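Local coordinates for protein alpha-L-rhamnosidase (Aspergillus terreus, PDB 6GSZ) that probably hydrolyses terminal non-reducing alpha-L-rhamnose residues from alpha-L-rhamnosides, as a calcium-binding, N-glycosylated glycosidase, at residues Thr595-His608 and Asn653-Leu667. Residues are numbered along the deposited sequence; the frame is centred on the assembly and turned at random.
Sequences TTNKYLVSDAYLLH and NETQTGLALPLYFDL. With CA (calcium ion), chain Q; NAG (2-acetamido-2-deoxy-beta-D-glucopyranose), chain E; MAN (alpha-D-mannopyranose), chain C.
Thr655 OG1 works twice: it donates to Thr596 OG1 at 2.7 Å and accepts from Gly658 N at 2.9 Å, the N-cap bond of helix 656-664. A chi1 of 61° places OG1 between the backbone N and the carbonyl carbon, where it can serve both, and leaves CG2 to lie against Thr595. Two residues before Thr655, Asn653 carries a glycan: ND2 is bonded to C1 of a GlcNAc, while OD1 accepts a nearly straight bond (169°) from Asn597 N, which comes from above the amide plane at 2.8 Å. Asn597 in turn caps helix 598-608, its OD1 taking Tyr599 N and Leu600 N, so the residue whose N holds the glycosylated amide also caps the neighbouring helix. From here the helices run nearly parallel, with Val601 and Ala604 packing on Leu661. At the far end Phe665 forms an aromatic cluster with Tyr605 and His608. The His608 ring lies over one face of Phe665 in an offset stack, planes 11° apart, and its CB sits over the ring centre. With CG of His608 trans to its backbone N, the imidazole lies along that face. Phe665 also directs its edge at the face of Tyr605, CZ standing over the ring centre with centroids 5.2 Å apart, while Ala604 CB meets the rim of Phe665. The chain then turns through a Schellman motif at Asp666, whose O binds calcium at 2.3 Å beside O2 and O3 of a mannose; a calcium-bound water donates to Phe665 O. The contact pairs two helices of the six-hairpin glycosidase domain: helix 623-644 packs on helix 598-608 through Trp644 and Thr637, and helices 671-687 and 699-708 pack against helix 656-664.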
loop_
_atom_site.group_PDB
_atom_site.type_symbol
_atom_site.label_atom_id
_atom_site.label_comp_id
_atom_site.label_asym_id
_atom_site.label_seq_id
_atom_site.Cartn_x
_atom_site.Cartn_y
_atom_site.Cartn_z
ATOM N N THR A 595 -16.543 -20.047 14.482
ATOM C CA THR A 595 -17.084 -21.413 14.398
ATOM C C THR A 595 -15.992 -22.463 14.147
ATOM O O THR A 595 -16.277 -23.673 14.161
ATOM C CB THR A 595 -18.187 -21.534 13.335
ATOM O OG1 THR A 595 -17.614 -21.247 12.059
ATOM C CG2 THR A 595 -19.373 -20.627 13.604
ATOM N N THR A 596 -14.777 -22.023 13.861
ATOM C CA THR A 596 -13.637 -22.906 13.649
ATOM C C THR A 596 -12.642 -22.737 14.798
ATOM O O THR A 596 -12.311 -21.605 15.158
ATOM C CB THR A 596 -12.922 -22.591 12.322
ATOM O OG1 THR A 596 -13.899 -22.517 11.277
ATOM C CG2 THR A 596 -11.891 -23.641 11.961
ATOM N N ASN A 597 -12.174 -23.837 15.366
ATOM C CA ASN A 597 -11.226 -23.841 16.479
ATOM C C ASN A 597 -9.980 -23.008 16.122
ATOM O O ASN A 597 -9.382 -23.156 15.041
ATOM C CB ASN A 597 -10.866 -25.266 16.879
ATOM C CG ASN A 597 -9.903 -25.340 18.030
ATOM O OD1 ASN A 597 -8.696 -25.145 17.859
ATOM N ND2 ASN A 597 -10.454 -25.564 19.212
ATOM N N LYS A 598 -9.573 -22.138 17.059
ATOM C CA LYS A 598 -8.474 -21.205 16.830
ATOM C C LYS A 598 -7.147 -21.926 16.597
ATOM O O LYS A 598 -6.285 -21.388 15.887
ATOM C CB LYS A 598 -8.332 -20.221 18.010
ATOM C CG LYS A 598 -9.472 -19.250 18.142
ATOM C CD LYS A 598 -9.335 -18.369 19.363
ATOM C CE LYS A 598 -10.344 -17.252 19.334
ATOM N NZ LYS A 598 -9.912 -16.106 20.146
ATOM N N TYR A 599 -6.969 -23.097 17.213
ATOM C CA TYR A 599 -5.720 -23.868 17.103
ATOM C C TYR A 599 -5.712 -24.722 15.831
ATOM O O TYR A 599 -4.619 -24.932 15.275
ATOM C CB TYR A 599 -5.446 -24.653 18.405
ATOM C CG TYR A 599 -5.395 -23.712 19.576
ATOM C CD1 TYR A 599 -4.384 -22.774 19.709
ATOM C CD2 TYR A 599 -6.429 -23.680 20.483
ATOM C CE1 TYR A 599 -4.389 -21.833 20.728
ATOM C CE2 TYR A 599 -6.435 -22.762 21.521
ATOM C CZ TYR A 599 -5.428 -21.826 21.626
ATOM O OH TYR A 599 -5.478 -20.894 22.623
ATOM N N LEU A 600 -6.879 -25.183 15.370
ATOM C CA LEU A 600 -6.935 -25.851 14.053
ATOM C C LEU A 600 -6.468 -24.836 13.001
ATOM O O LEU A 600 -5.586 -25.110 12.167
ATOM C CB LEU A 600 -8.364 -26.302 13.792
ATOM C CG LEU A 600 -8.649 -27.103 12.513
ATOM C CD1 LEU A 600 -10.012 -27.782 12.686
ATOM C CD2 LEU A 600 -8.680 -26.199 11.282
ATOM N N VAL A 601 -7.016 -23.609 13.100
ATOM C CA VAL A 601 -6.642 -22.534 12.176
ATOM C C VAL A 601 -5.143 -22.230 12.286
ATOM O O VAL A 601 -4.421 -22.131 11.278
ATOM C CB VAL A 601 -7.486 -21.261 12.393
ATOM C CG1 VAL A 601 -6.978 -20.068 11.607
ATOM C CG2 VAL A 601 -8.941 -21.499 12.029
ATOM N N SER A 602 -4.678 -22.045 13.525
ATOM C CA SER A 602 -3.291 -21.675 13.761
ATOM C C SER A 602 -2.305 -22.734 13.250
ATOM O O SER A 602 -1.262 -22.423 12.675
ATOM C CB SER A 602 -3.093 -21.376 15.240
ATOM O OG SER A 602 -3.815 -20.218 15.662
ATOM N N ASP A 603 -2.619 -23.996 13.551
ATOM C CA ASP A 603 -1.748 -25.081 13.127
ATOM C C ASP A 603 -1.716 -25.199 11.609
ATOM O O ASP A 603 -0.617 -25.478 11.043
ATOM C CB ASP A 603 -2.220 -26.397 13.734
ATOM C CG ASP A 603 -1.944 -26.542 15.223
ATOM O OD1 ASP A 603 -1.141 -25.727 15.777
ATOM O OD2 ASP A 603 -2.525 -27.486 15.840
ATOM N N ALA A 604 -2.859 -24.946 10.964
ATOM C CA ALA A 604 -2.876 -24.963 9.484
ATOM C C ALA A 604 -1.904 -23.906 8.947
ATOM O O ALA A 604 -1.098 -24.197 8.048
ATOM C CB ALA A 604 -4.261 -24.767 8.958
ATOM N N TYR A 605 -1.974 -22.687 9.525
ATOM C CA TYR A 605 -1.087 -21.630 9.093
ATOM C C TYR A 605 0.398 -21.864 9.472
ATOM O O TYR A 605 1.304 -21.415 8.745
ATOM C CB TYR A 605 -1.580 -20.263 9.569
ATOM C CG TYR A 605 -2.551 -19.624 8.621
ATOM C CD1 TYR A 605 -3.911 -19.913 8.673
ATOM C CD2 TYR A 605 -2.110 -18.757 7.637
ATOM C CE1 TYR A 605 -4.817 -19.313 7.815
ATOM C CE2 TYR A 605 -3.009 -18.165 6.758
ATOM C CZ TYR A 605 -4.366 -18.440 6.840
ATOM O OH TYR A 605 -5.241 -17.847 5.951
ATOM N N LEU A 606 0.648 -22.595 10.575
ATOM C CA LEU A 606 2.017 -23.006 10.915
ATOM C C LEU A 606 2.568 -23.922 9.812
ATOM O O LEU A 606 3.708 -23.745 9.389
ATOM C CB LEU A 606 2.032 -23.686 12.292
ATOM C CG LEU A 606 3.250 -24.560 12.593
ATOM C CD1 LEU A 606 4.526 -23.752 12.592
ATOM C CD2 LEU A 606 3.078 -25.315 13.899
ATOM N N LEU A 607 1.772 -24.898 9.385
ATOM C CA LEU A 607 2.197 -25.773 8.301
ATOM C C LEU A 607 2.453 -24.946 7.027
ATOM O O LEU A 607 3.441 -25.144 6.346
ATOM C CB LEU A 607 1.135 -26.844 8.063
ATOM C CG LEU A 607 1.286 -28.156 8.825
ATOM C CD1 LEU A 607 2.529 -28.878 8.401
ATOM C CD2 LEU A 607 1.311 -28.015 10.296
ATOM N N HIS A 608 1.530 -24.019 6.730
ATOM C CA HIS A 608 1.668 -23.174 5.534
ATOM C C HIS A 608 2.976 -22.353 5.604
ATOM O O HIS A 608 3.715 -22.211 4.602
ATOM C CB HIS A 608 0.425 -22.309 5.338
ATOM C CG HIS A 608 0.505 -21.414 4.174
ATOM N ND1 HIS A 608 0.728 -21.880 2.898
ATOM C CD2 HIS A 608 0.315 -20.088 4.096
ATOM C CE1 HIS A 608 0.703 -20.842 2.067
ATOM N NE2 HIS A 608 0.421 -19.722 2.801
ATOM N N ASN A 653 -13.886 -29.376 12.919
ATOM C CA ASN A 653 -14.961 -28.420 12.592
ATOM C C ASN A 653 -15.201 -28.432 11.080
ATOM O O ASN A 653 -14.353 -27.998 10.302
ATOM C CB ASN A 653 -14.628 -26.998 13.068
ATOM C CG ASN A 653 -14.117 -26.962 14.485
ATOM O OD1 ASN A 653 -13.047 -26.440 14.714
ATOM N ND2 ASN A 653 -14.875 -27.531 15.424
ATOM N N GLU A 654 -16.379 -28.910 10.676
ATOM C CA GLU A 654 -16.766 -28.959 9.267
ATOM C C GLU A 654 -17.446 -27.639 8.871
ATOM O O GLU A 654 -18.646 -27.533 8.732
ATOM C CB GLU A 654 -17.668 -30.169 9.023
ATOM C CG GLU A 654 -16.944 -31.509 9.055
ATOM C CD GLU A 654 -16.385 -31.968 7.708
ATOM O OE1 GLU A 654 -17.135 -31.904 6.737
ATOM O OE2 GLU A 654 -15.154 -32.329 7.650
ATOM N N THR A 655 -16.599 -26.624 8.729
ATOM C CA THR A 655 -16.948 -25.257 8.413
ATOM C C THR A 655 -16.204 -24.845 7.147
ATOM O O THR A 655 -15.300 -25.550 6.679
ATOM C CB THR A 655 -16.535 -24.327 9.551
ATOM O OG1 THR A 655 -15.109 -24.413 9.730
ATOM C CG2 THR A 655 -17.245 -24.671 10.846
ATOM N N GLN A 656 -16.614 -23.732 6.555
ATOM C CA GLN A 656 -15.958 -23.267 5.360
ATOM C C GLN A 656 -14.455 -23.121 5.612
ATOM O O GLN A 656 -13.652 -23.574 4.797
ATOM C CB GLN A 656 -16.611 -22.001 4.832
ATOM C CG GLN A 656 -18.000 -22.246 4.275
ATOM C CD GLN A 656 -18.600 -21.018 3.638
ATOM O OE1 GLN A 656 -17.886 -20.132 3.149
ATOM N NE2 GLN A 656 -19.931 -20.961 3.670
ATOM N N THR A 657 -14.067 -22.431 6.697
ATOM C CA THR A 657 -12.632 -22.268 6.972
ATOM C C THR A 657 -11.971 -23.597 7.383
ATOM O O THR A 657 -10.829 -23.885 6.973
ATOM C CB THR A 657 -12.408 -21.190 8.033
ATOM O OG1 THR A 657 -12.857 -19.965 7.459
ATOM C CG2 THR A 657 -10.971 -21.073 8.472
ATOM N N GLY A 658 -12.658 -24.379 8.215
ATOM C CA GLY A 658 -12.107 -25.627 8.709
ATOM C C GLY A 658 -11.784 -26.652 7.618
ATOM O O GLY A 658 -10.808 -27.409 7.775
ATOM N N LEU A 659 -12.554 -26.613 6.525
ATOM C CA LEU A 659 -12.269 -27.431 5.360
ATOM C C LEU A 659 -11.305 -26.713 4.407
ATOM O O LEU A 659 -10.435 -27.328 3.819
ATOM C CB LEU A 659 -13.578 -27.774 4.660
ATOM C CG LEU A 659 -14.386 -28.858 5.364
ATOM C CD1 LEU A 659 -15.844 -28.717 5.014
ATOM C CD2 LEU A 659 -13.857 -30.237 5.026
ATOM N N ALA A 660 -11.511 -25.417 4.153
ATOM C CA ALA A 660 -10.731 -24.739 3.101
ATOM C C ALA A 660 -9.232 -24.767 3.433
ATOM O O ALA A 660 -8.378 -24.959 2.561
ATOM C CB ALA A 660 -11.204 -23.329 2.896
ATOM N N LEU A 661 -8.874 -24.539 4.700
ATOM C CA LEU A 661 -7.434 -24.479 5.031
ATOM C C LEU A 661 -6.696 -25.788 4.757
ATOM O O LEU A 661 -5.661 -25.746 4.061
ATOM C CB LEU A 661 -7.217 -23.965 6.453
ATOM C CG LEU A 661 -7.754 -22.578 6.753
ATOM C CD1 LEU A 661 -7.446 -22.181 8.184
ATOM C CD2 LEU A 661 -7.193 -21.548 5.779
ATOM N N PRO A 662 -7.128 -26.952 5.300
ATOM C CA PRO A 662 -6.403 -28.172 4.964
ATOM C C PRO A 662 -6.482 -28.557 3.472
ATOM O O PRO A 662 -5.566 -29.176 2.986
ATOM C CB PRO A 662 -7.034 -29.211 5.897
ATOM C CG PRO A 662 -8.427 -28.677 6.131
ATOM C CD PRO A 662 -8.229 -27.187 6.260
ATOM N N LEU A 663 -7.528 -28.136 2.759
ATOM C CA LEU A 663 -7.583 -28.349 1.330
ATOM C C LEU A 663 -6.527 -27.508 0.614
ATOM O O LEU A 663 -5.767 -28.014 -0.214
ATOM C CB LEU A 663 -8.983 -28.042 0.802
ATOM C CG LEU A 663 -10.041 -29.096 1.149
ATOM C CD1 LEU A 663 -11.435 -28.577 0.811
ATOM C CD2 LEU A 663 -9.759 -30.400 0.426
ATOM N N TYR A 664 -6.442 -26.214 0.922
ATOM C CA TYR A 664 -5.502 -25.361 0.192
ATOM C C TYR A 664 -4.052 -25.698 0.573
ATOM O O TYR A 664 -3.129 -25.600 -0.268
ATOM C CB TYR A 664 -5.779 -23.884 0.482
ATOM C CG TYR A 664 -5.134 -22.975 -0.515
ATOM C CD1 TYR A 664 -5.603 -22.913 -1.806
ATOM C CD2 TYR A 664 -4.004 -22.246 -0.187
ATOM C CE1 TYR A 664 -4.973 -22.130 -2.756
ATOM C CE2 TYR A 664 -3.361 -21.455 -1.122
ATOM C CZ TYR A 664 -3.869 -21.383 -2.410
ATOM O OH TYR A 664 -3.270 -20.650 -3.378
ATOM N N PHE A 665 -3.840 -26.054 1.854
ATOM C CA PHE A 665 -2.510 -26.326 2.378
ATOM C C PHE A 665 -2.085 -27.798 2.204
ATOM O O PHE A 665 -0.977 -28.167 2.604
ATOM C CB PHE A 665 -2.407 -25.886 3.843
ATOM C CG PHE A 665 -2.626 -24.407 4.123
ATOM C CD1 PHE A 665 -2.424 -23.419 3.174
ATOM C CD2 PHE A 665 -3.059 -24.030 5.375
ATOM C CE1 PHE A 665 -2.624 -22.078 3.479
ATOM C CE2 PHE A 665 -3.285 -22.702 5.682
ATOM C CZ PHE A 665 -3.071 -21.737 4.729
ATOM N N ASP A 666 -2.964 -28.617 1.613
ATOM C CA ASP A 666 -2.669 -30.028 1.229
ATOM C C ASP A 666 -2.298 -30.856 2.474
ATOM O O ASP A 666 -1.263 -31.528 2.532
ATOM C CB ASP A 666 -1.591 -30.099 0.140
ATOM C CG ASP A 666 -1.987 -29.489 -1.184
ATOM O OD1 ASP A 666 -3.082 -29.826 -1.687
ATOM O OD2 ASP A 666 -1.175 -28.723 -1.737
ATOM N N LEU A 667 -3.185 -30.840 3.479
ATOM C CA LEU A 667 -2.903 -31.456 4.777
ATOM C C LEU A 667 -3.652 -32.786 4.999
ATOM O O LEU A 667 -3.474 -33.386 6.041
ATOM C CB LEU A 667 -3.271 -30.472 5.904
ATOM C CG LEU A 667 -2.511 -29.145 5.854
ATOM C CD1 LEU A 667 -2.881 -28.245 7.020
ATOM C CD2 LEU A 667 -1.011 -29.381 5.834
HETATM CA CA CA Q . 0.908 -32.314 2.231
HETATM C C1 NAG E . -14.449 -27.580 16.806
HETATM C C2 NAG E . -15.584 -27.370 17.769
HETATM C C3 NAG E . -15.120 -27.557 19.218
HETATM C C4 NAG E . -14.309 -28.828 19.449
HETATM C C5 NAG E . -13.162 -28.867 18.418
HETATM C C6 NAG E . -12.227 -30.073 18.543
HETATM C C7 NAG E . -15.332 -24.880 17.746
HETATM C C8 NAG E . -16.038 -23.596 17.530
HETATM N N2 NAG E . -16.084 -26.017 17.555
HETATM O O3 NAG E . -16.268 -27.520 20.019
HETATM O O4 NAG E . -13.633 -28.679 20.697
HETATM O O5 NAG E . -13.730 -28.786 17.116
HETATM O O6 NAG E . -13.000 -31.269 18.418
HETATM O O7 NAG E . -14.134 -24.810 18.083
HETATM C C1 MAN C . 0.850 -33.914 -2.057
HETATM C C2 MAN C . 1.387 -33.646 -0.634
HETATM C C3 MAN C . 0.800 -34.776 0.262
HETATM C C4 MAN C . -0.725 -34.959 0.077
HETATM C C5 MAN C . -1.084 -35.126 -1.406
HETATM C C6 MAN C . -2.585 -35.325 -1.665
HETATM O O2 MAN C . 1.192 -32.258 -0.123
HETATM O O3 MAN C . 1.175 -34.553 1.647
HETATM O O4 MAN C . -1.241 -36.137 0.730
HETATM O O5 MAN C . -0.591 -33.980 -2.097
HETATM O O6 MAN C . -3.383 -34.357 -0.967
HETATM O O HOH W 1 1.145 -30.028 1.919
HETATM O O HOH W 2 3.248 -32.149 1.490
HETATM O O HOH W 3 2.022 -32.393 3.955
HETATM O O HOH W 4 -0.727 -34.111 3.521
#